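Local coordinates for protein glucoamylase (Thermoanaerobacterium thermosaccharolyticum, PDB 1LF6) that hydrolyses starch-type glucans, removing terminal alpha-1,4-linked glucose from non-reducing chain ends, probably with release of beta-D-glucose, at residues 456-461 and 472-477; 123-128 and 267-272; 64-69 and 382-387; 609-614 and 669-674. One frame throughout, in Å; residues are numbered along the deposited sequence.

Interaction 2 belongs to the N-terminal beta-sandwich domain, interactions 1 and 4 to the helical part of the chain, and interaction 3 bridges between the two. Along the chain, interaction 3 opens first and closes only at 382-387, so interaction 2 falls wholly between its halves; interactions 1 and 4 follow in series. The centres of interactions 2 and 3 are about 26 Å apart, those of 1 and 4 about 24 Å, and those of 1 and 2 about 52 Å. Helix 676-682, which directly follows loop 669-674 of interaction 4, also packs on interaction 1. Interactions 1, 2 and 4 are thus packing within one domain, while interaction 3 joins the two.

Interaction 1. Residues 456-461 and 472-477; sequences TCAAYI and QKYQEK
The helical segments 456-461 and 472-477 run antiparallel, their axes 7.8 Å apart and 160° between directions, with A459 facing Y474 and T456 facing Q475. The small side chains of A458 and A459 permit this close approach. Y474 lies against both: its CB is 3.9 Å from A459 CB, and ring atom CD1 is 3.8 Å from A458 CB. With CG anti to the carbonyl carbon (chi1 -66°), the ring leans obliquely past A458, CD1 being its near atom, and its OH goes on to a hydrogen bond with D423 on helix 414-428.

Q475 reaches across in another way. Its chain bends at chi2 (-61°), which carries the carboxamide over T456, where OE1 meets the methyl CG2 at 3.0 Å and then T456 CA at 3.3 Å. The amide NE2 stays 3.6 Å from T456 OG1, no hydrogen bond being formed; that hydroxyl is held by the V452 carbonyl one turn earlier in its own helix. Q475 also touches R681 and Y682 of helix 676-682. An alanine at Q475 would remove the bent chain and probably open a gap beside T456, leaving R681 and Y682 with less to pack on. Close antiparallel packing of successive helices, 445-464 and 468-489, joined by a short connection, is the helical hairpin from which the (alpha/alpha) barrel of family 15 glycosidases is built.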
loop_
_atom_site.group_PDB
_atom_site.type_symbol
_atom_site.label_atom_id
_atom_site.label_comp_id
_atom_site.label_asym_id
_atom_site.label_seq_id
_atom_site.Cartn_x
_atom_site.Cartn_y
_atom_site.Cartn_z
ATOM N N THR A 456 -3.335 20.817 21.971
ATOM C CA THR A 456 -2.248 21.730 22.298
ATOM C C THR A 456 -1.861 22.487 21.015
ATOM O O THR A 456 -1.667 23.706 21.037
ATOM C CB THR A 456 -1.018 20.961 22.875
ATOM O OG1 THR A 456 -1.365 20.366 24.137
ATOM C CG2 THR A 456 0.160 21.906 23.081
ATOM N N CYS A 457 -1.760 21.769 19.896
ATOM C CA CYS A 457 -1.417 22.402 18.624
ATOM C C CYS A 457 -2.561 23.322 18.186
ATOM O O CYS A 457 -2.329 24.367 17.578
ATOM C CB CYS A 457 -1.155 21.350 17.539
ATOM S SG CYS A 457 0.284 20.290 17.839
ATOM N N ALA A 458 -3.792 22.931 18.507
ATOM C CA ALA A 458 -4.957 23.731 18.146
ATOM C C ALA A 458 -4.935 25.046 18.910
ATOM O O ALA A 458 -5.307 26.090 18.379
ATOM C CB ALA A 458 -6.242 22.971 18.449
ATOM N N ALA A 459 -4.502 24.984 20.164
ATOM C CA ALA A 459 -4.418 26.172 21.004
ATOM C C ALA A 459 -3.357 27.116 20.449
ATOM O O ALA A 459 -3.542 28.333 20.438
ATOM C CB ALA A 459 -4.074 25.778 22.431
ATOM N N TYR A 460 -2.249 26.546 19.989
ATOM C CA TYR A 460 -1.153 27.329 19.421
ATOM C C TYR A 460 -1.636 28.071 18.181
ATOM O O TYR A 460 -1.398 29.267 18.027
ATOM C CB TYR A 460 0.003 26.412 19.023
ATOM C CG TYR A 460 1.190 27.140 18.427
ATOM C CD1 TYR A 460 2.220 27.614 19.239
ATOM C CD2 TYR A 460 1.286 27.354 17.049
ATOM C CE1 TYR A 460 3.318 28.280 18.697
ATOM C CE2 TYR A 460 2.380 28.019 16.496
ATOM C CZ TYR A 460 3.393 28.478 17.325
ATOM O OH TYR A 460 4.481 29.131 16.787
ATOM N N ILE A 461 -2.309 27.344 17.295
ATOM C CA ILE A 461 -2.824 27.928 16.061
ATOM C C ILE A 461 -3.911 28.960 16.350
ATOM O O ILE A 461 -4.011 29.970 15.656
ATOM C CB ILE A 461 -3.387 26.843 15.124
ATOM C CG1 ILE A 461 -2.266 25.886 14.706
ATOM C CG2 ILE A 461 -4.020 27.491 13.899
ATOM C CD1 ILE A 461 -2.737 24.722 13.854
ATOM N N GLN A 472 -7.295 29.236 25.086
ATOM C CA GLN A 472 -7.353 28.873 26.496
ATOM C C GLN A 472 -8.205 27.627 26.714
ATOM O O GLN A 472 -7.843 26.734 27.482
ATOM C CB GLN A 472 -7.931 30.025 27.316
ATOM C CG GLN A 472 -7.963 29.739 28.802
ATOM C CD GLN A 472 -8.675 30.811 29.588
ATOM O OE1 GLN A 472 -8.260 31.970 29.602
ATOM N NE2 GLN A 472 -9.761 30.431 30.251
ATOM N N LYS A 473 -9.344 27.577 26.037
ATOM C CA LYS A 473 -10.268 26.450 26.134
ATOM C C LYS A 473 -9.605 25.132 25.712
ATOM O O LYS A 473 -9.703 24.119 26.408
ATOM C CB LYS A 473 -11.482 26.729 25.246
ATOM C CG LYS A 473 -12.533 25.638 25.233
ATOM C CD LYS A 473 -13.711 26.048 24.349
ATOM C CE LYS A 473 -14.753 24.950 24.261
ATOM N NZ LYS A 473 -15.231 24.529 25.608
ATOM N N TYR A 474 -8.934 25.159 24.567
ATOM C CA TYR A 474 -8.257 23.985 24.040
ATOM C C TYR A 474 -7.160 23.490 24.977
ATOM O O TYR A 474 -7.124 22.312 25.324
ATOM C CB TYR A 474 -7.664 24.303 22.666
ATOM C CG TYR A 474 -8.698 24.578 21.597
ATOM C CD1 TYR A 474 -8.382 25.337 20.476
ATOM C CD2 TYR A 474 -9.998 24.076 21.706
ATOM C CE1 TYR A 474 -9.331 25.597 19.488
ATOM C CE2 TYR A 474 -10.957 24.331 20.719
ATOM C CZ TYR A 474 -10.611 25.096 19.613
ATOM O OH TYR A 474 -11.556 25.373 18.645
ATOM N N GLN A 475 -6.272 24.391 25.393
ATOM C CA GLN A 475 -5.178 24.016 26.286
ATOM C C GLN A 475 -5.633 23.489 27.632
ATOM O O GLN A 475 -5.051 22.540 28.151
ATOM C CB GLN A 475 -4.228 25.188 26.508
ATOM C CG GLN A 475 -3.173 25.322 25.434
ATOM C CD GLN A 475 -2.245 24.113 25.318
ATOM O OE1 GLN A 475 -1.419 24.057 24.414
ATOM N NE2 GLN A 475 -2.378 23.147 26.227
ATOM N N GLU A 476 -6.660 24.109 28.204
ATOM C CA GLU A 476 -7.181 23.661 29.490
ATOM C C GLU A 476 -7.661 22.217 29.380
ATOM O O GLU A 476 -7.423 21.403 30.271
ATOM C CB GLU A 476 -8.340 24.554 29.939
ATOM C CG GLU A 476 -7.927 25.686 30.866
ATOM C CD GLU A 476 -9.081 26.614 31.209
ATOM O OE1 GLU A 476 -10.140 26.112 31.636
ATOM O OE2 GLU A 476 -8.927 27.844 31.055
ATOM N N LYS A 477 -8.344 21.914 28.283
ATOM C CA LYS A 477 -8.853 20.574 28.045
ATOM C C LYS A 477 -7.663 19.626 27.900
ATOM O O LYS A 477 -7.612 18.572 28.539
ATOM C CB LYS A 477 -9.702 20.559 26.771
ATOM C CG LYS A 477 -10.519 19.293 26.565
ATOM C CD LYS A 477 -11.595 19.118 27.641
ATOM C CE LYS A 477 -12.645 20.211 27.579
ATOM N NZ LYS A 477 -13.738 19.987 28.570
#

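Interaction 2. Residues 123-128 and 267-272; sequences DIFTDV and EDYNNL
One water is gripped from both sides of the contact: it donates to L272 O and to T126 O, each at 2.8 Å from the water oxygen, and accepts from V128 N. It joins the first turn of helix 269-284 to T126 and V128, where the chain runs on from strand 118-126, an antiparallel strand of the N-terminal beta-sandwich, over whose sheet the helix packs. Next to this bridge the F125 ring fits between Y269 and L272. Its CG lies between the backbone N and the carbonyl carbon (chi1 62°), which stands the ring up from the strand toward the helix. F125 CE1 approaches L272 CB at 4.0 Å, and the F125 edge receives Y269 OH, 3.5 Å from CE2; the two rings meet obliquely, planes 57° apart. An alanine at F125 would probably open a gap between Y269 and L272 and leave the tyrosine ring less restrained.

Polar groups flank this core. The main partner of D123 OD2 is K273, in a salt bridge; a bond to it from Y269 OH is weak and doubtful in detail. At the other end D127 OD2 touches L272 CD2 at 3.5 Å, while its OD1 pairs with R130, a charge shared with E267. D268 is the N-cap just before the helix, its OD1 accepting from N271 N at 2.8 Å, on the anti side of the carboxylate.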
loop_
_atom_site.group_PDB
_atom_site.type_symbol
_atom_site.label_atom_id
_atom_site.label_comp_id
_atom_site.label_asym_id
_atom_site.label_seq_id
_atom_site.Cartn_x
_atom_site.Cartn_y
_atom_site.Cartn_z
ATOM N N ASP A 123 11.328 -5.695 -18.712
ATOM C CA ASP A 123 11.618 -4.298 -18.413
ATOM C C ASP A 123 10.232 -3.688 -18.347
ATOM O O ASP A 123 9.522 -3.656 -19.355
ATOM C CB ASP A 123 12.421 -3.658 -19.550
ATOM C CG ASP A 123 13.898 -3.971 -19.469
ATOM O OD1 ASP A 123 14.239 -5.041 -18.927
ATOM O OD2 ASP A 123 14.723 -3.153 -19.953
ATOM N N ILE A 124 9.845 -3.215 -17.167
ATOM C CA ILE A 124 8.512 -2.658 -16.979
ATOM C C ILE A 124 8.478 -1.237 -16.431
ATOM O O ILE A 124 9.180 -0.909 -15.477
ATOM C CB ILE A 124 7.690 -3.573 -16.043
ATOM C CG1 ILE A 124 7.674 -4.997 -16.614
ATOM C CG2 ILE A 124 6.267 -3.035 -15.882
ATOM C CD1 ILE A 124 7.122 -6.037 -15.662
ATOM N N PHE A 125 7.636 -0.408 -17.042
ATOM C CA PHE A 125 7.459 0.986 -16.648
ATOM C C PHE A 125 6.303 1.551 -17.462
ATOM O O PHE A 125 5.683 0.833 -18.241
ATOM C CB PHE A 125 8.740 1.786 -16.909
ATOM C CG PHE A 125 9.148 1.827 -18.353
ATOM C CD1 PHE A 125 8.739 2.873 -19.178
ATOM C CD2 PHE A 125 9.929 0.811 -18.898
ATOM C CE1 PHE A 125 9.101 2.903 -20.524
ATOM C CE2 PHE A 125 10.294 0.833 -20.239
ATOM C CZ PHE A 125 9.881 1.881 -21.055
ATOM N N THR A 126 6.003 2.831 -17.287
ATOM C CA THR A 126 4.902 3.431 -18.029
ATOM C C THR A 126 5.347 4.572 -18.939
ATOM O O THR A 126 6.474 5.054 -18.845
ATOM C CB THR A 126 3.816 3.958 -17.078
ATOM O OG1 THR A 126 4.389 4.911 -16.176
ATOM C CG2 THR A 126 3.206 2.809 -16.282
ATOM N N ASP A 127 4.441 4.987 -19.818
ATOM C CA ASP A 127 4.687 6.071 -20.755
ATOM C C ASP A 127 4.390 7.372 -20.019
ATOM O O ASP A 127 3.250 7.632 -19.639
ATOM C CB ASP A 127 3.762 5.906 -21.971
ATOM C CG ASP A 127 4.056 6.908 -23.087
ATOM O OD1 ASP A 127 3.725 6.600 -24.250
ATOM O OD2 ASP A 127 4.599 7.994 -22.804
ATOM N N VAL A 128 5.422 8.184 -19.805
ATOM C CA VAL A 128 5.259 9.443 -19.087
ATOM C C VAL A 128 4.266 10.408 -19.736
ATOM O O VAL A 128 3.683 11.256 -19.057
ATOM C CB VAL A 128 6.615 10.173 -18.926
ATOM C CG1 VAL A 128 7.579 9.309 -18.117
ATOM C CG2 VAL A 128 7.207 10.489 -20.299
ATOM N N GLU A 267 6.767 5.465 -30.302
ATOM C CA GLU A 267 7.862 6.146 -29.626
ATOM C C GLU A 267 9.081 5.237 -29.513
ATOM O O GLU A 267 8.956 4.014 -29.554
ATOM C CB GLU A 267 7.421 6.602 -28.233
ATOM C CG GLU A 267 8.265 7.736 -27.675
ATOM C CD GLU A 267 7.450 8.987 -27.407
ATOM O OE1 GLU A 267 8.052 10.051 -27.143
ATOM O OE2 GLU A 267 6.208 8.905 -27.454
ATOM N N ASP A 268 10.263 5.836 -29.386
ATOM C CA ASP A 268 11.493 5.063 -29.259
ATOM C C ASP A 268 11.608 4.500 -27.848
ATOM O O ASP A 268 11.589 5.246 -26.872
ATOM C CB ASP A 268 12.710 5.935 -29.570
ATOM C CG ASP A 268 14.018 5.261 -29.199
ATOM O OD1 ASP A 268 14.489 5.458 -28.059
ATOM O OD2 ASP A 268 14.565 4.523 -30.042
ATOM N N TYR A 269 11.732 3.179 -27.753
ATOM C CA TYR A 269 11.819 2.502 -26.466
ATOM C C TYR A 269 12.777 3.141 -25.460
ATOM O O TYR A 269 12.355 3.555 -24.379
ATOM C CB TYR A 269 12.205 1.034 -26.658
ATOM C CG TYR A 269 12.262 0.280 -25.353
ATOM C CD1 TYR A 269 11.093 -0.090 -24.687
ATOM C CD2 TYR A 269 13.483 0.000 -24.746
ATOM C CE1 TYR A 269 11.140 -0.722 -23.444
ATOM C CE2 TYR A 269 13.544 -0.627 -23.505
ATOM C CZ TYR A 269 12.371 -0.986 -22.859
ATOM O OH TYR A 269 12.433 -1.616 -21.637
ATOM N N ASN A 270 14.060 3.210 -25.802
ATOM C CA ASN A 270 15.047 3.792 -24.895
ATOM C C ASN A 270 14.681 5.203 -24.471
ATOM O O ASN A 270 14.969 5.616 -23.349
ATOM C CB ASN A 270 16.437 3.798 -25.534
ATOM C CG ASN A 270 17.005 2.405 -25.697
ATOM O OD1 ASN A 270 17.046 1.621 -24.745
ATOM N ND2 ASN A 270 17.451 2.086 -26.905
ATOM N N ASN A 271 14.044 5.945 -25.369
ATOM C CA ASN A 271 13.644 7.309 -25.060
ATOM C C ASN A 271 12.572 7.309 -23.969
ATOM O O ASN A 271 12.665 8.060 -23.001
ATOM C CB ASN A 271 13.108 8.003 -26.312
ATOM C CG ASN A 271 13.865 9.269 -26.638
ATOM O OD1 ASN A 271 14.005 10.159 -25.793
ATOM N ND2 ASN A 271 14.361 9.362 -27.870
ATOM N N LEU A 272 11.557 6.466 -24.139
ATOM C CA LEU A 272 10.473 6.361 -23.167
ATOM C C LEU A 272 11.015 5.929 -21.817
ATOM O O LEU A 272 10.660 6.487 -20.781
ATOM C CB LEU A 272 9.429 5.338 -23.625
ATOM C CG LEU A 272 8.462 5.719 -24.745
ATOM C CD1 LEU A 272 7.586 4.520 -25.067
ATOM C CD2 LEU A 272 7.609 6.907 -24.321
HETATM O O HOH W 1 7.863 6.715 -20.545
#

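Interaction 3. Residues 64-69 and 382-387; sequences YPTIDT and TWISGK
A carboxylate packed against an aliphatic tip marks this contact: D68 OD1 comes within 3.0 Å of I384 CD1, a tight approach, and no direct hydrogen bond crosses between 64-69 and 382-387. I384 extends fully at chi2 (-179°), which pushes CD1 forward into the type I turn T66-T69. There the methyl also meets T66 CB at 3.7 Å, while the other branch, CG2, lies 4.1 Å from I67 CG2. The facing loop forms a second type I turn, W383-G386, and D68 OD2 stands near the plane of the W383 ring, at its CE3 edge.

The polar link runs through one water, which accepts from I384 N at 2.6 Å and donates to D68 OD2 at 2.8 Å. Within its own turn D68 OD1 accepts from T66 OG1 at 2.7 Å, nearly in line with the C-O bond. Nearby, I67 N is hydrogen-bonded to D310, a further tie between the sandwich hairpin loop and the family 15 domain. With OD1 and OD2 each accepting a hydrogen bond, the carboxylate's polar needs are met while I384 packs on it, and the domains meet here through apolar packing and a water-mediated link.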
loop_
_atom_site.group_PDB
_atom_site.type_symbol
_atom_site.label_atom_id
_atom_site.label_comp_id
_atom_site.label_asym_id
_atom_site.label_seq_id
_atom_site.Cartn_x
_atom_site.Cartn_y
_atom_site.Cartn_z
ATOM N N TYR A 64 -6.133 2.482 -13.365
ATOM C CA TYR A 64 -6.484 3.564 -14.280
ATOM C C TYR A 64 -7.987 3.811 -14.209
ATOM O O TYR A 64 -8.775 2.866 -14.156
ATOM C CB TYR A 64 -6.093 3.219 -15.729
ATOM C CG TYR A 64 -6.859 4.020 -16.770
ATOM C CD1 TYR A 64 -8.119 3.606 -17.207
ATOM C CD2 TYR A 64 -6.348 5.214 -17.283
ATOM C CE1 TYR A 64 -8.851 4.356 -18.123
ATOM C CE2 TYR A 64 -7.076 5.976 -18.205
ATOM C CZ TYR A 64 -8.326 5.538 -18.618
ATOM O OH TYR A 64 -9.055 6.275 -19.525
ATOM N N PRO A 65 -8.409 5.086 -14.219
ATOM C CA PRO A 65 -7.588 6.298 -14.291
ATOM C C PRO A 65 -7.291 6.878 -12.911
ATOM O O PRO A 65 -6.695 7.951 -12.794
ATOM C CB PRO A 65 -8.452 7.228 -15.120
ATOM C CG PRO A 65 -9.813 6.931 -14.572
ATOM C CD PRO A 65 -9.827 5.411 -14.466
ATOM N N THR A 66 -7.727 6.173 -11.873
ATOM C CA THR A 66 -7.500 6.612 -10.502
ATOM C C THR A 66 -6.782 5.498 -9.756
ATOM O O THR A 66 -6.880 4.327 -10.129
ATOM C CB THR A 66 -8.817 6.916 -9.771
ATOM O OG1 THR A 66 -9.622 5.736 -9.747
ATOM C CG2 THR A 66 -9.576 8.043 -10.470
ATOM N N ILE A 67 -6.081 5.861 -8.690
ATOM C CA ILE A 67 -5.320 4.887 -7.923
ATOM C C ILE A 67 -6.167 3.849 -7.175
ATOM O O ILE A 67 -5.624 2.908 -6.607
ATOM C CB ILE A 67 -4.357 5.613 -6.949
ATOM C CG1 ILE A 67 -3.192 4.694 -6.586
ATOM C CG2 ILE A 67 -5.118 6.093 -5.713
ATOM C CD1 ILE A 67 -2.077 5.415 -5.858
ATOM N N ASP A 68 -7.489 4.008 -7.177
ATOM C CA ASP A 68 -8.355 3.036 -6.509
ATOM C C ASP A 68 -9.209 2.284 -7.529
ATOM O O ASP A 68 -10.186 1.621 -7.178
ATOM C CB ASP A 68 -9.244 3.720 -5.458
ATOM C CG ASP A 68 -10.394 4.502 -6.068
ATOM O OD1 ASP A 68 -10.275 4.948 -7.229
ATOM O OD2 ASP A 68 -11.419 4.684 -5.371
ATOM N N THR A 69 -8.823 2.385 -8.799
ATOM C CA THR A 69 -9.541 1.697 -9.868
ATOM C C THR A 69 -8.628 0.674 -10.547
ATOM O O THR A 69 -7.895 0.998 -11.487
ATOM C CB THR A 69 -10.064 2.690 -10.928
ATOM O OG1 THR A 69 -10.793 3.734 -10.277
ATOM C CG2 THR A 69 -11.004 1.984 -11.912
ATOM N N THR A 382 -12.056 7.569 3.972
ATOM C CA THR A 382 -12.805 8.071 2.828
ATOM C C THR A 382 -12.251 7.511 1.530
ATOM O O THR A 382 -11.114 7.036 1.482
ATOM C CB THR A 382 -12.697 9.600 2.717
ATOM O OG1 THR A 382 -11.315 9.957 2.615
ATOM C CG2 THR A 382 -13.305 10.289 3.926
ATOM N N TRP A 383 -13.062 7.573 0.478
ATOM C CA TRP A 383 -12.610 7.142 -0.835
ATOM C C TRP A 383 -11.683 8.279 -1.245
ATOM O O TRP A 383 -11.716 9.352 -0.640
ATOM C CB TRP A 383 -13.771 7.076 -1.823
ATOM C CG TRP A 383 -14.837 6.122 -1.445
ATOM C CD1 TRP A 383 -15.899 6.362 -0.625
ATOM C CD2 TRP A 383 -14.962 4.768 -1.885
ATOM N NE1 TRP A 383 -16.687 5.239 -0.530
ATOM C CE2 TRP A 383 -16.133 4.245 -1.295
ATOM C CE3 TRP A 383 -14.197 3.945 -2.724
ATOM C CZ2 TRP A 383 -16.563 2.931 -1.516
ATOM C CZ3 TRP A 383 -14.622 2.640 -2.944
ATOM C CH2 TRP A 383 -15.799 2.145 -2.341
ATOM N N ILE A 384 -10.866 8.060 -2.264
ATOM C CA ILE A 384 -9.961 9.112 -2.700
ATOM C C ILE A 384 -10.720 10.369 -3.131
ATOM O O ILE A 384 -10.173 11.470 -3.104
ATOM C CB ILE A 384 -9.050 8.622 -3.845
ATOM C CG1 ILE A 384 -9.884 7.994 -4.963
ATOM C CG2 ILE A 384 -8.056 7.608 -3.299
ATOM C CD1 ILE A 384 -9.046 7.474 -6.122
ATOM N N SER A 385 -11.986 10.200 -3.510
ATOM C CA SER A 385 -12.821 11.321 -3.929
ATOM C C SER A 385 -13.082 12.253 -2.748
ATOM O O SER A 385 -13.426 13.423 -2.927
ATOM C CB SER A 385 -14.163 10.815 -4.459
ATOM O OG SER A 385 -14.915 10.226 -3.410
ATOM N N GLY A 386 -12.925 11.717 -1.540
ATOM C CA GLY A 386 -13.162 12.499 -0.343
ATOM C C GLY A 386 -14.460 12.090 0.336
ATOM O O GLY A 386 -14.748 12.524 1.452
ATOM N N LYS A 387 -15.247 11.251 -0.331
ATOM C CA LYS A 387 -16.512 10.791 0.232
ATOM C C LYS A 387 -16.273 9.807 1.372
ATOM O O LYS A 387 -15.407 8.938 1.286
ATOM C CB LYS A 387 -17.373 10.118 -0.845
ATOM C CG LYS A 387 -18.669 9.527 -0.300
ATOM C CD LYS A 387 -19.631 9.120 -1.410
ATOM C CE LYS A 387 -19.085 7.982 -2.253
ATOM N NZ LYS A 387 -20.048 7.584 -3.320
HETATM O O HOH W 2 -10.862 5.520 -2.745
#

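Interaction 4. Residues 609-614 and 669-674; sequences YEIAAG and HKVLDM
Van der Waals packing carries this contact, and I611 does most of it. With CG1 anti to the carbonyl carbon (chi1 -67°), the other branch, CG2, is the one presented to the backbone at 669-671. It rests on backbone more than on side chains, lying 3.6 Å from K670 N and 3.9 Å from H669 C. The side chains of K670 and H669 start away from the helix. V671 supplies the apolar partner: its CG2 stands 4.3 Å from I611 CG2 and 4.0 Å from A612 CB, alongside the end of the helix. L662 and S665 of helix 653-668 also touch I611.

Backbone bonding shapes the two partners without passing between them. Helix 600-612 ends in a Schellman motif, in which G614, at positive phi, is the C-prime residue and its N bonds to I611 O at 2.8 Å, with K615 N reaching back to E610 O. The facing chain likewise leaves a helix, 653-668, at H669, also with positive phi, and then folds into a type I turn from V671 to M674, whose closing bond is weak. The contact thus joins the C-terminal end of helix 600-612 to the chain leaving helix 653-668, just before helix 676-682 begins.

Other polar groups bond elsewhere in the fold. Y609 OH donates to the A547 carbonyl, the backbone N of L672 is held by S665 OG, and D673 OD2 forms a salt bridge with R541, whose side chain also touches V671.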
loop_
_atom_site.group_PDB
_atom_site.type_symbol
_atom_site.label_atom_id
_atom_site.label_comp_id
_atom_site.label_asym_id
_atom_site.label_seq_id
_atom_site.Cartn_x
_atom_site.Cartn_y
_atom_site.Cartn_z
ATOM N N TYR A 609 11.153 5.277 19.659
ATOM C CA TYR A 609 11.113 5.471 21.104
ATOM C C TYR A 609 12.534 5.417 21.664
ATOM O O TYR A 609 12.897 6.213 22.529
ATOM C CB TYR A 609 10.265 4.400 21.798
ATOM C CG TYR A 609 10.609 4.288 23.269
ATOM C CD1 TYR A 609 11.523 3.336 23.719
ATOM C CD2 TYR A 609 10.098 5.200 24.197
ATOM C CE1 TYR A 609 11.930 3.295 25.055
ATOM C CE2 TYR A 609 10.496 5.171 25.534
ATOM C CZ TYR A 609 11.416 4.215 25.958
ATOM O OH TYR A 609 11.837 4.188 27.270
ATOM N N GLU A 610 13.332 4.478 21.171
ATOM C CA GLU A 610 14.697 4.342 21.651
ATOM C C GLU A 610 15.476 5.641 21.462
ATOM O O GLU A 610 16.263 6.021 22.327
ATOM C CB GLU A 610 15.391 3.173 20.951
ATOM C CG GLU A 610 14.813 1.802 21.322
ATOM C CD GLU A 610 14.925 1.486 22.815
ATOM O OE1 GLU A 610 16.005 1.725 23.388
ATOM O OE2 GLU A 610 13.945 0.984 23.409
ATOM N N ILE A 611 15.253 6.329 20.345
ATOM C CA ILE A 611 15.928 7.593 20.098
ATOM C C ILE A 611 15.505 8.581 21.183
ATOM O O ILE A 611 16.342 9.283 21.761
ATOM C CB ILE A 611 15.571 8.173 18.707
ATOM C CG1 ILE A 611 16.141 7.262 17.608
ATOM C CG2 ILE A 611 16.133 9.594 18.566
ATOM C CD1 ILE A 611 15.842 7.730 16.196
ATOM N N ALA A 612 14.207 8.633 21.460
ATOM C CA ALA A 612 13.681 9.518 22.498
ATOM C C ALA A 612 14.358 9.201 23.828
ATOM O O ALA A 612 14.569 10.091 24.652
ATOM C CB ALA A 612 12.174 9.327 22.628
ATOM N N ALA A 613 14.692 7.930 24.031
ATOM C CA ALA A 613 15.346 7.487 25.261
ATOM C C ALA A 613 16.856 7.715 25.230
ATOM O O ALA A 613 17.573 7.270 26.125
ATOM C CB ALA A 613 15.051 6.008 25.506
ATOM N N GLY A 614 17.330 8.401 24.194
ATOM C CA GLY A 614 18.750 8.683 24.072
ATOM C C GLY A 614 19.634 7.492 23.734
ATOM O O GLY A 614 20.825 7.481 24.058
ATOM N N HIS A 669 19.745 12.117 15.526
ATOM C CA HIS A 669 19.765 11.786 16.943
ATOM C C HIS A 669 18.590 12.434 17.677
ATOM O O HIS A 669 18.716 12.847 18.830
ATOM C CB HIS A 669 21.087 12.224 17.581
ATOM C CG HIS A 669 22.291 11.600 16.950
ATOM N ND1 HIS A 669 22.441 10.234 16.825
ATOM C CD2 HIS A 669 23.399 12.152 16.406
ATOM C CE1 HIS A 669 23.591 9.975 16.230
ATOM N NE2 HIS A 669 24.192 11.121 15.965
ATOM N N LYS A 670 17.450 12.532 16.998
ATOM C CA LYS A 670 16.250 13.108 17.600
ATOM C C LYS A 670 14.990 12.723 16.834
ATOM O O LYS A 670 15.042 12.416 15.642
ATOM C CB LYS A 670 16.365 14.632 17.666
ATOM C CG LYS A 670 16.340 15.309 16.317
ATOM C CD LYS A 670 16.582 16.802 16.459
ATOM C CE LYS A 670 16.760 17.448 15.091
ATOM N NZ LYS A 670 17.018 18.911 15.189
ATOM N N VAL A 671 13.859 12.748 17.530
ATOM C CA VAL A 671 12.572 12.404 16.942
ATOM C C VAL A 671 12.103 13.556 16.058
ATOM O O VAL A 671 11.504 14.521 16.529
ATOM C CB VAL A 671 11.549 12.114 18.055
ATOM C CG1 VAL A 671 10.211 11.690 17.462
ATOM C CG2 VAL A 671 12.106 11.019 18.968
ATOM N N LEU A 672 12.377 13.428 14.763
ATOM C CA LEU A 672 12.045 14.453 13.790
ATOM C C LEU A 672 10.575 14.807 13.574
ATOM O O LEU A 672 10.283 15.907 13.108
ATOM C CB LEU A 672 12.694 14.106 12.449
ATOM C CG LEU A 672 14.228 14.135 12.472
ATOM C CD1 LEU A 672 14.781 13.706 11.126
ATOM C CD2 LEU A 672 14.695 15.537 12.821
ATOM N N ASP A 673 9.649 13.909 13.906
ATOM C CA ASP A 673 8.233 14.224 13.717
ATOM C C ASP A 673 7.452 14.584 14.989
ATOM O O ASP A 673 6.222 14.666 14.958
ATOM C CB ASP A 673 7.523 13.081 12.976
ATOM C CG ASP A 673 7.501 11.777 13.768
ATOM O OD1 ASP A 673 8.157 11.693 14.827
ATOM O OD2 ASP A 673 6.832 10.835 13.309
ATOM N N MET A 674 8.148 14.812 16.099
ATOM C CA MET A 674 7.463 15.172 17.340
ATOM C C MET A 674 7.199 16.676 17.404
ATOM O O MET A 674 8.106 17.482 17.208
ATOM C CB MET A 674 8.288 14.737 18.561
ATOM C CG MET A 674 7.686 15.162 19.906
ATOM S SD MET A 674 8.562 14.475 21.313
ATOM C CE MET A 674 10.153 15.357 21.184
#